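PDB 3H1N: probable glutathione S-transferase from Bordetella bronchiseptica RB50, which probably conjugates glutathione to electrophilic substrates, as a glutathione S-transferase with an N-terminal thioredoxin-like domain and an all-helical C-terminal domain. Local coordinates for residues 22-27 with 74-80; 40-46 with 94-100; 66-71 with 81-85. All coordinates share one frame; numbering follows the deposited sequence.

Interaction 1: residues 22-27 with 74-80; sequences YDLWYW and PPYLVAD
Asp23 and Trp25 pair with Val78 and Tyr76 to join strands 22-25 and 76-79 at the middle of the thioredoxin-like sheet of this probable glutathione S-transferase. The short strand axes run 4.7 Å apart at 166°, so the pairing is antiparallel. Four backbone hydrogen bonds fix the register. Asp23 and Val78 bond to each other in both directions, and so do Trp25 and Tyr76, with Trp25 N to Tyr76 O at 2.8 Å; Leu24 faces Leu77 between them as a non-hydrogen-bonded pair.

Trp25 and Tyr76 lie side by side, the five-membered ring of Trp25 near parallel to the Tyr76 ring at 13° but slid off it. Trp25 CB sits over the Tyr76 face, 3.4 Å from the ring centroid, a CH-pi contact. A chi1 of 61°, with CG between the backbone N and the carbonyl carbon, sets the Tyr76 ring beneath that CB. At the other end Ala79 CB approaches the Tyr22 face, 3.6 Å from its centroid.

Apolar and water-mediated contacts finish the pairing beyond the strands. Pro74 CG stands 3.6 Å from Trp27 NE1, and one water accepts from that NE1 and donates to Pro74 O. The peptide before Pro75 is cis, the arrangement by which thioredoxin-fold proteins lead into this strand, and Pro75 CB packs 3.7 Å from Tyr26 CD1. In glutathione S-transferases this cis-proline loop lies at the glutathione site, which is probably so here too.

Strand 48-50 flanks 22-25 on one side of the pair and strand 82-85 flanks 76-79 on the other. Helix 59-65 packs on the Trp25 and Tyr76 face, where Tyr76 OH hydrogen-bonds Asp62, while helix 87-97 touches Tyr22 and Pro75.

Interaction 2: residues 40-46 with 94-100; sequences ALEAGKI and LGVEHGL
The backbones of 40-46 and 94-100 come together at the C-terminal ends of two helices, with Gly44 CA and Leu100 CA 7.2 Å apart and no hydrogen bond between the segments. Helix 34-43 closes in a Schellman motif: Lys45 has positive phi (53°), and Ile46 N returns to Leu41 O while Lys45 N returns to Glu42 O. This turn brings Ile46 back toward helix 87-97, within the helical layer against one face of the thioredoxin-like sheet.

Leucine methyls make much of the apolar contact. Leu41 and Leu94 cross at about a right angle, and CD2 of Leu41 meets CD1 of Leu94 at 3.8 Å. Leu100, past the end of helix 87-97, sends CD1 to Ala40 CB at 4.0 Å, and its CD2 comes 4.3 Å from Gly44 CA. The same Leu100 CD1 is 4.0 Å from Ile46 CD1, so one methyl serves both the helix and the turn after it. Leu100 also packs on Trp181 of a loop in the C-terminal half of the chain.

Ile46 and His98 approach from opposite directions. With CG1 anti to the carbonyl carbon (chi1 -58°), Ile46 extends its CD1 over the imidazole face in a CH-pi contact, while NE2 of His98 hydrogen-bonds Tyr22 OH. Ile46 CD1 lies 4.0 Å from the ring centroid, 25° off the normal, and its closest ring atom is His98 CG at 3.6 Å.

Interaction 3: residues 66-71 with 81-85; sequences RRDTPP and GMTIA
An irregular loop, 66-71, runs beside strand 82-85 without backbone pairing, the CA atoms of Thr69 and Thr83 being 6.3 Å apart and those of Pro71 and Ala85 5.2 Å. The strand is an edge of the thioredoxin-like sheet within this chain, and the loop leads from helix 59-65 toward the cis-proline turn before strand 76-79.

One water donates to both Thr69 O and Thr83 O, joining the backbones; another accepts from Thr83 N and lies 2.9 Å from the Thr69 hydroxyl, OG1. Thr69 OG1 also stands 3.3 Å from Thr83 O, a long approach made with that second water beside it. This oxygen sits between the backbone N and the carbonyl carbon (chi1 55°), a rotamer that turns it toward the strand. Farther along, the Pro71 ring lies against Ala85, CB to CB at 3.6 Å.

The contact lies in the dimer interface: Pro70 O accepts from Tyr163 OH and Ala85 N donates to Gln113 OE1, both on the second subunit, whose Trp110 packs on Thr69 and Pro70.

Arg66 reaches Asp62 of helix 59-65 in a salt bridge through NH1. On the way its chain, bent at chi2 and chi3, crosses Thr83, whose CG2 methyl lies 3.4 Å from Arg66 CG and whose OG1 is 3.3 Å from Arg66 NE.

In the fold
Interactions 1 and 3 belong to one sheet: strand 76-79 lies between 22-25 and 82-85, and Leu77 N hydrogen-bonds Ile84 O at 2.8 Å. Interaction 1 is buried and rests on direct backbone pairing and aromatic packing; interaction 3, partly buried at the sheet's edge, combines waters and polar side chains with a small apolar contact. Interaction 2 is also buried but lies between helix ends, without a hydrogen bond across its segments, held by methyl packing and one CH-pi contact. Tyr22 is the residue through which it meets interaction 1. Interactions 2 and 3 both touch the second subunit, whereas no other chain touches the segments of interaction 1; the nearest atoms of 2 and 3 are about 7 Å apart.

Interaction 1: residues 22-27 with 74-80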
loop_
_atom_site.group_PDB
_atom_site.type_symbol
_atom_site.label_atom_id
_atom_site.label_comp_id
_atom_site.label_asym_id
_atom_site.label_seq_id
_atom_site.Cartn_x
_atom_site.Cartn_y
_atom_site.Cartn_z
ATOM N N TYR B 22 -10.845 -20.263 7.516
ATOM C CA TYR B 22 -10.174 -19.037 7.943
ATOM C C TYR B 22 -11.234 -18.080 8.479
ATOM O O TYR B 22 -12.398 -18.141 8.054
ATOM C CB TYR B 22 -9.489 -18.380 6.749
ATOM C CG TYR B 22 -8.332 -19.137 6.137
ATOM C CD1 TYR B 22 -7.876 -18.812 4.861
ATOM C CD2 TYR B 22 -7.683 -20.168 6.827
ATOM C CE1 TYR B 22 -6.777 -19.472 4.289
ATOM C CE2 TYR B 22 -6.603 -20.848 6.261
ATOM C CZ TYR B 22 -6.159 -20.491 4.988
ATOM O OH TYR B 22 -5.087 -21.150 4.432
ATOM N N ASP B 23 -10.858 -17.201 9.402
ATOM C CA ASP B 23 -11.783 -16.161 9.855
ATOM C C ASP B 23 -11.447 -14.807 9.220
ATOM O O ASP B 23 -10.389 -14.214 9.504
ATOM C CB ASP B 23 -11.778 -16.025 11.385
ATOM C CG ASP B 23 -12.422 -17.203 12.093
ATOM O OD1 ASP B 23 -13.372 -17.819 11.569
ATOM O OD2 ASP B 23 -11.978 -17.504 13.214
ATOM N N LEU B 24 -12.348 -14.325 8.374
ATOM C CA LEU B 24 -12.225 -12.988 7.786
ATOM C C LEU B 24 -12.966 -11.998 8.663
ATOM O O LEU B 24 -14.147 -12.196 8.959
ATOM C CB LEU B 24 -12.798 -12.948 6.364
ATOM C CG LEU B 24 -12.839 -11.582 5.660
ATOM C CD1 LEU B 24 -11.421 -10.992 5.536
ATOM C CD2 LEU B 24 -13.550 -11.673 4.286
ATOM N N TRP B 25 -12.261 -10.950 9.091
ATOM C CA TRP B 25 -12.862 -9.889 9.889
ATOM C C TRP B 25 -12.860 -8.576 9.093
ATOM O O TRP B 25 -11.797 -7.984 8.850
ATOM C CB TRP B 25 -12.097 -9.699 11.202
ATOM C CG TRP B 25 -12.303 -10.805 12.193
ATOM C CD1 TRP B 25 -11.517 -11.905 12.367
ATOM C CD2 TRP B 25 -13.384 -10.928 13.135
ATOM N NE1 TRP B 25 -12.027 -12.697 13.373
ATOM C CE2 TRP B 25 -13.171 -12.121 13.861
ATOM C CE3 TRP B 25 -14.509 -10.144 13.432
ATOM C CZ2 TRP B 25 -14.042 -12.554 14.872
ATOM C CZ3 TRP B 25 -15.374 -10.569 14.448
ATOM C CH2 TRP B 25 -15.127 -11.759 15.156
ATOM N N TYR B 26 -14.050 -8.154 8.658
ATOM C CA TYR B 26 -14.223 -6.869 7.974
ATOM C C TYR B 26 -15.618 -6.298 8.218
ATOM O O TYR B 26 -16.576 -7.060 8.395
ATOM C CB TYR B 26 -13.948 -6.973 6.453
ATOM C CG TYR B 26 -13.920 -5.603 5.820
ATOM C CD1 TYR B 26 -12.882 -4.717 6.113
ATOM C CD2 TYR B 26 -14.960 -5.156 4.994
ATOM C CE1 TYR B 26 -12.855 -3.426 5.589
ATOM C CE2 TYR B 26 -14.941 -3.853 4.458
ATOM C CZ TYR B 26 -13.882 -3.001 4.767
ATOM O OH TYR B 26 -13.815 -1.724 4.258
ATOM N N TRP B 27 -15.720 -4.962 8.205
ATOM C CA TRP B 27 -16.997 -4.242 8.386
ATOM C C TRP B 27 -18.128 -4.855 7.567
ATOM O O TRP B 27 -17.936 -5.199 6.400
ATOM C CB TRP B 27 -16.851 -2.758 8.006
ATOM C CG TRP B 27 -15.725 -2.072 8.735
ATOM C CD1 TRP B 27 -14.536 -1.668 8.211
ATOM C CD2 TRP B 27 -15.697 -1.732 10.124
ATOM N NE1 TRP B 27 -13.750 -1.096 9.205
ATOM C CE2 TRP B 27 -14.447 -1.125 10.384
ATOM C CE3 TRP B 27 -16.608 -1.882 11.178
ATOM C CZ2 TRP B 27 -14.087 -0.671 11.656
ATOM C CZ3 TRP B 27 -16.247 -1.426 12.444
ATOM C CH2 TRP B 27 -14.992 -0.828 12.666
ATOM N N PRO B 74 -9.252 -3.129 10.043
ATOM C CA PRO B 74 -9.808 -4.154 9.162
ATOM C C PRO B 74 -9.505 -3.820 7.704
ATOM O O PRO B 74 -9.362 -2.648 7.367
ATOM C CB PRO B 74 -11.316 -4.053 9.413
ATOM C CG PRO B 74 -11.458 -3.452 10.753
ATOM C CD PRO B 74 -10.309 -2.466 10.838
ATOM N N PRO B 75 -9.435 -4.838 6.825
ATOM C CA PRO B 75 -9.664 -6.261 7.099
ATOM C C PRO B 75 -8.463 -6.972 7.713
ATOM O O PRO B 75 -7.320 -6.543 7.540
ATOM C CB PRO B 75 -9.934 -6.839 5.718
ATOM C CG PRO B 75 -9.084 -5.966 4.787
ATOM C CD PRO B 75 -9.193 -4.579 5.388
ATOM N N TYR B 76 -8.746 -8.045 8.443
ATOM C CA TYR B 76 -7.718 -8.984 8.865
ATOM C C TYR B 76 -8.239 -10.420 8.754
ATOM O O TYR B 76 -9.461 -10.673 8.726
ATOM C CB TYR B 76 -7.131 -8.642 10.253
ATOM C CG TYR B 76 -8.135 -8.656 11.389
ATOM C CD1 TYR B 76 -8.925 -7.535 11.660
ATOM C CD2 TYR B 76 -8.278 -9.778 12.198
ATOM C CE1 TYR B 76 -9.859 -7.539 12.717
ATOM C CE2 TYR B 76 -9.201 -9.802 13.253
ATOM C CZ TYR B 76 -9.993 -8.675 13.504
ATOM O OH TYR B 76 -10.917 -8.698 14.525
ATOM N N LEU B 77 -7.318 -11.332 8.579
ATOM C CA LEU B 77 -7.576 -12.725 8.364
ATOM C C LEU B 77 -6.854 -13.533 9.420
ATOM O O LEU B 77 -5.689 -13.424 9.595
ATOM C CB LEU B 77 -7.106 -13.154 6.975
ATOM C CG LEU B 77 -7.542 -14.525 6.483
ATOM C CD1 LEU B 77 -8.921 -14.520 6.044
ATOM C CD2 LEU B 77 -6.669 -15.116 5.492
ATOM N N VAL B 78 -7.605 -14.322 10.128
ATOM C CA VAL B 78 -7.041 -15.254 11.096
ATOM C C VAL B 78 -6.996 -16.633 10.432
ATOM O O VAL B 78 -8.034 -17.230 10.131
ATOM C CB VAL B 78 -7.840 -15.274 12.419
ATOM C CG1 VAL B 78 -7.067 -16.036 13.494
ATOM C CG2 VAL B 78 -8.100 -13.830 12.898
ATOM N N ALA B 79 -5.776 -17.095 10.172
ATOM C CA ALA B 79 -5.524 -18.270 9.333
ATOM C C ALA B 79 -4.281 -18.956 9.847
ATOM O O ALA B 79 -3.253 -18.301 10.032
ATOM C CB ALA B 79 -5.298 -17.844 7.886
ATOM N N ASP B 80 -4.373 -20.263 10.088
ATOM C CA ASP B 80 -3.183 -21.080 10.329
ATOM C C ASP B 80 -2.306 -20.487 11.440
ATOM O O ASP B 80 -1.071 -20.437 11.318
ATOM C CB ASP B 80 -2.382 -21.207 9.017
ATOM C CG ASP B 80 -3.120 -22.007 7.946
ATOM O OD1 ASP B 80 -2.994 -21.675 6.742
ATOM O OD2 ASP B 80 -3.827 -22.968 8.310
HETATM O O HOH W 1 -11.003 -0.534 7.740
#

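Interaction 2: residues 40-46 with 94-100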
loop_
_atom_site.group_PDB
_atom_site.type_symbol
_atom_site.label_atom_id
_atom_site.label_comp_id
_atom_site.label_asym_id
_atom_site.label_seq_id
_atom_site.Cartn_x
_atom_site.Cartn_y
_atom_site.Cartn_z
ATOM N N ALA B 40 -11.160 -13.387 -3.665
ATOM C CA ALA B 40 -10.125 -14.409 -3.771
ATOM C C ALA B 40 -10.483 -15.710 -3.052
ATOM O O ALA B 40 -10.236 -16.797 -3.581
ATOM C CB ALA B 40 -8.795 -13.856 -3.254
ATOM N N LEU B 41 -11.050 -15.604 -1.846
ATOM C CA LEU B 41 -11.409 -16.785 -1.052
ATOM C C LEU B 41 -12.539 -17.517 -1.743
ATOM O O LEU B 41 -12.544 -18.754 -1.816
ATOM C CB LEU B 41 -11.852 -16.402 0.364
ATOM C CG LEU B 41 -10.804 -15.763 1.280
ATOM C CD1 LEU B 41 -11.496 -15.107 2.492
ATOM C CD2 LEU B 41 -9.764 -16.815 1.700
ATOM N N GLU B 42 -13.488 -16.743 -2.264
ATOM C CA GLU B 42 -14.640 -17.323 -2.969
ATOM C C GLU B 42 -14.231 -18.032 -4.269
ATOM O O GLU B 42 -14.591 -19.199 -4.495
ATOM C CB GLU B 42 -15.699 -16.243 -3.233
ATOM C CG GLU B 42 -16.427 -15.717 -1.969
ATOM C CD GLU B 42 -17.613 -16.577 -1.515
ATOM O OE1 GLU B 42 -18.154 -16.322 -0.414
ATOM O OE2 GLU B 42 -18.007 -17.500 -2.239
ATOM N N ALA B 43 -13.491 -17.331 -5.124
ATOM C CA ALA B 43 -13.063 -17.881 -6.415
ATOM C C ALA B 43 -12.055 -19.024 -6.248
ATOM O O ALA B 43 -12.106 -20.006 -6.983
ATOM C CB ALA B 43 -12.505 -16.786 -7.318
ATOM N N GLY B 44 -11.181 -18.910 -5.252
ATOM C CA GLY B 44 -10.225 -19.972 -4.940
ATOM C C GLY B 44 -10.808 -21.145 -4.161
ATOM O O GLY B 44 -10.109 -22.122 -3.910
ATOM N N LYS B 45 -12.085 -21.049 -3.793
ATOM C CA LYS B 45 -12.786 -22.063 -2.975
ATOM C C LYS B 45 -12.045 -22.395 -1.677
ATOM O O LYS B 45 -11.843 -23.558 -1.323
ATOM C CB LYS B 45 -13.085 -23.327 -3.788
ATOM C CG LYS B 45 -14.035 -23.090 -4.946
ATOM C CD LYS B 45 -14.277 -24.384 -5.692
ATOM C CE LYS B 45 -13.488 -24.437 -6.990
ATOM N NZ LYS B 45 -14.313 -23.957 -8.143
ATOM N N ILE B 46 -11.615 -21.351 -0.986
ATOM C CA ILE B 46 -10.945 -21.488 0.296
ATOM C C ILE B 46 -11.984 -21.215 1.386
ATOM O O ILE B 46 -12.519 -20.113 1.447
ATOM C CB ILE B 46 -9.793 -20.473 0.411
ATOM C CG1 ILE B 46 -8.797 -20.672 -0.740
ATOM C CG2 ILE B 46 -9.121 -20.568 1.784
ATOM C CD1 ILE B 46 -7.904 -19.455 -0.992
ATOM N N LEU B 94 -2.395 -15.672 0.457
ATOM C CA LEU B 94 -3.262 -16.569 -0.317
ATOM C C LEU B 94 -2.637 -16.956 -1.646
ATOM O O LEU B 94 -2.801 -18.094 -2.114
ATOM C CB LEU B 94 -4.642 -15.943 -0.539
ATOM C CG LEU B 94 -5.379 -15.571 0.752
ATOM C CD1 LEU B 94 -6.731 -14.915 0.464
ATOM C CD2 LEU B 94 -5.543 -16.801 1.671
ATOM N N GLY B 95 -1.925 -16.004 -2.244
ATOM C CA GLY B 95 -1.207 -16.250 -3.491
ATOM C C GLY B 95 -0.110 -17.296 -3.354
ATOM O O GLY B 95 0.069 -18.136 -4.242
ATOM N N VAL B 96 0.627 -17.241 -2.249
ATOM C CA VAL B 96 1.739 -18.155 -2.036
ATOM C C VAL B 96 1.242 -19.519 -1.585
ATOM O O VAL B 96 1.719 -20.541 -2.068
ATOM C CB VAL B 96 2.790 -17.584 -1.038
ATOM C CG1 VAL B 96 3.769 -18.662 -0.598
ATOM C CG2 VAL B 96 3.542 -16.441 -1.681
ATOM N N GLU B 97 0.271 -19.539 -0.678
ATOM C CA GLU B 97 -0.114 -20.794 -0.039
ATOM C C GLU B 97 -1.205 -21.558 -0.791
ATOM O O GLU B 97 -1.218 -22.790 -0.750
ATOM C CB GLU B 97 -0.465 -20.562 1.435
ATOM C CG GLU B 97 -0.896 -21.774 2.266
ATOM C CD GLU B 97 0.001 -23.017 2.171
ATOM O OE1 GLU B 97 1.236 -22.940 1.897
ATOM O OE2 GLU B 97 -0.563 -24.110 2.409
ATOM N N HIS B 98 -2.071 -20.844 -1.510
ATOM C CA HIS B 98 -3.159 -21.473 -2.267
ATOM C C HIS B 98 -3.038 -21.340 -3.782
ATOM O O HIS B 98 -3.977 -21.663 -4.513
ATOM C CB HIS B 98 -4.520 -20.954 -1.791
ATOM C CG HIS B 98 -4.796 -21.254 -0.351
ATOM N ND1 HIS B 98 -5.407 -22.419 0.061
ATOM C CD2 HIS B 98 -4.513 -20.559 0.777
ATOM C CE1 HIS B 98 -5.498 -22.426 1.381
ATOM N NE2 HIS B 98 -4.962 -21.310 1.840
ATOM N N GLY B 99 -1.885 -20.878 -4.261
ATOM C CA GLY B 99 -1.647 -20.820 -5.707
ATOM C C GLY B 99 -2.497 -19.790 -6.447
ATOM O O GLY B 99 -2.828 -19.983 -7.617
ATOM N N LEU B 100 -2.850 -18.696 -5.771
ATOM C CA LEU B 100 -3.607 -17.605 -6.421
ATOM C C LEU B 100 -2.676 -16.582 -7.072
ATOM O O LEU B 100 -3.101 -15.494 -7.486
ATOM C CB LEU B 100 -4.548 -16.915 -5.419
ATOM C CG LEU B 100 -5.432 -17.839 -4.571
ATOM C CD1 LEU B 100 -6.437 -17.024 -3.790
ATOM C CD2 LEU B 100 -6.129 -18.894 -5.443
#

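Interaction 3: residues 66-71 with 81-85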
loop_
_atom_site.group_PDB
_atom_site.type_symbol
_atom_site.label_atom_id
_atom_site.label_comp_id
_atom_site.label_asym_id
_atom_site.label_seq_id
_atom_site.Cartn_x
_atom_site.Cartn_y
_atom_site.Cartn_z
ATOM N N ARG B 66 -6.200 -9.087 19.919
ATOM C CA ARG B 66 -5.190 -9.457 18.939
ATOM C C ARG B 66 -3.857 -8.801 19.268
ATOM O O ARG B 66 -3.556 -7.729 18.746
ATOM C CB ARG B 66 -5.663 -8.998 17.562
ATOM C CG ARG B 66 -5.701 -10.096 16.557
ATOM C CD ARG B 66 -7.037 -10.820 16.559
ATOM N NE ARG B 66 -6.783 -12.249 16.644
ATOM C CZ ARG B 66 -7.681 -13.211 16.458
ATOM N NH1 ARG B 66 -8.937 -12.921 16.144
ATOM N NH2 ARG B 66 -7.304 -14.478 16.580
ATOM N N ARG B 67 -3.054 -9.456 20.109
ATOM C CA ARG B 67 -1.904 -8.798 20.732
ATOM C C ARG B 67 -0.493 -9.077 20.183
ATOM O O ARG B 67 0.363 -8.198 20.263
ATOM C CB ARG B 67 -1.944 -8.995 22.249
ATOM C CG ARG B 67 -2.987 -8.136 22.949
ATOM C CD ARG B 67 -2.470 -6.728 23.195
ATOM N NE ARG B 67 -2.825 -6.270 24.538
ATOM C CZ ARG B 67 -2.240 -5.260 25.178
ATOM N NH1 ARG B 67 -2.641 -4.934 26.401
ATOM N NH2 ARG B 67 -1.255 -4.575 24.606
ATOM N N ASP B 68 -0.235 -10.272 19.657
ATOM C CA ASP B 68 1.100 -10.588 19.119
ATOM C C ASP B 68 1.385 -9.868 17.791
ATOM O O ASP B 68 2.422 -9.221 17.645
ATOM C CB ASP B 68 1.305 -12.102 18.967
ATOM C CG ASP B 68 2.099 -12.713 20.116
ATOM O OD1 ASP B 68 1.877 -12.326 21.288
ATOM O OD2 ASP B 68 2.945 -13.601 19.847
ATOM N N THR B 69 0.459 -9.983 16.839
ATOM C CA THR B 69 0.530 -9.243 15.566
ATOM C C THR B 69 -0.782 -8.475 15.345
ATOM O O THR B 69 -1.640 -8.885 14.545
ATOM C CB THR B 69 0.830 -10.161 14.362
ATOM O OG1 THR B 69 -0.145 -11.205 14.312
ATOM C CG2 THR B 69 2.224 -10.797 14.464
ATOM N N PRO B 70 -0.958 -7.356 16.071
ATOM C CA PRO B 70 -2.220 -6.612 15.972
ATOM C C PRO B 70 -2.411 -5.969 14.605
ATOM O O PRO B 70 -1.447 -5.408 14.067
ATOM C CB PRO B 70 -2.064 -5.521 17.032
ATOM C CG PRO B 70 -0.584 -5.358 17.201
ATOM C CD PRO B 70 -0.008 -6.714 17.001
ATOM N N PRO B 71 -3.642 -6.044 14.048
ATOM C CA PRO B 71 -3.992 -5.282 12.867
ATOM C C PRO B 71 -4.121 -3.815 13.208
ATOM O O PRO B 71 -4.591 -3.479 14.296
ATOM C CB PRO B 71 -5.376 -5.818 12.472
ATOM C CG PRO B 71 -5.753 -6.839 13.480
ATOM C CD PRO B 71 -4.791 -6.768 14.613
ATOM N N GLY B 81 -2.950 -20.006 12.504
ATOM C CA GLY B 81 -2.242 -19.493 13.669
ATOM C C GLY B 81 -1.777 -18.049 13.565
ATOM O O GLY B 81 -1.216 -17.508 14.504
HETATM N N MSE B 82 -2.037 -17.418 12.430
HETATM C CA MSE B 82 -1.591 -16.048 12.182
HETATM C C MSE B 82 -2.774 -15.092 12.139
HETATM O O MSE B 82 -3.878 -15.473 11.762
HETATM C CB MSE B 82 -0.837 -15.987 10.849
HETATM C CG MSE B 82 0.470 -16.804 10.837
HETATM SE SE MSE B 82 1.170 -17.013 9.034
HETATM C CE MSE B 82 -0.227 -18.178 8.278
ATOM N N THR B 83 -2.534 -13.849 12.536
ATOM C CA THR B 83 -3.470 -12.766 12.292
ATOM C C THR B 83 -2.840 -11.851 11.262
ATOM O O THR B 83 -1.859 -11.186 11.540
ATOM C CB THR B 83 -3.778 -11.984 13.586
ATOM O OG1 THR B 83 -4.227 -12.907 14.584
ATOM C CG2 THR B 83 -4.870 -10.920 13.325
ATOM N N ILE B 84 -3.405 -11.823 10.065
ATOM C CA ILE B 84 -2.781 -11.152 8.936
ATOM C C ILE B 84 -3.637 -9.953 8.536
ATOM O O ILE B 84 -4.823 -10.112 8.218
ATOM C CB ILE B 84 -2.623 -12.127 7.712
ATOM C CG1 ILE B 84 -1.847 -13.392 8.113
ATOM C CG2 ILE B 84 -1.954 -11.414 6.505
ATOM C CD1 ILE B 84 -1.971 -14.556 7.106
ATOM N N ALA B 85 -3.039 -8.765 8.540
ATOM C CA ALA B 85 -3.760 -7.548 8.148
ATOM C C ALA B 85 -3.100 -6.856 6.953
ATOM O O ALA B 85 -2.004 -7.244 6.544
ATOM C CB ALA B 85 -3.875 -6.592 9.345
HETATM O O HOH W 2 -2.682 -8.412 12.060
HETATM O O HOH W 3 0.566 -13.531 12.824
#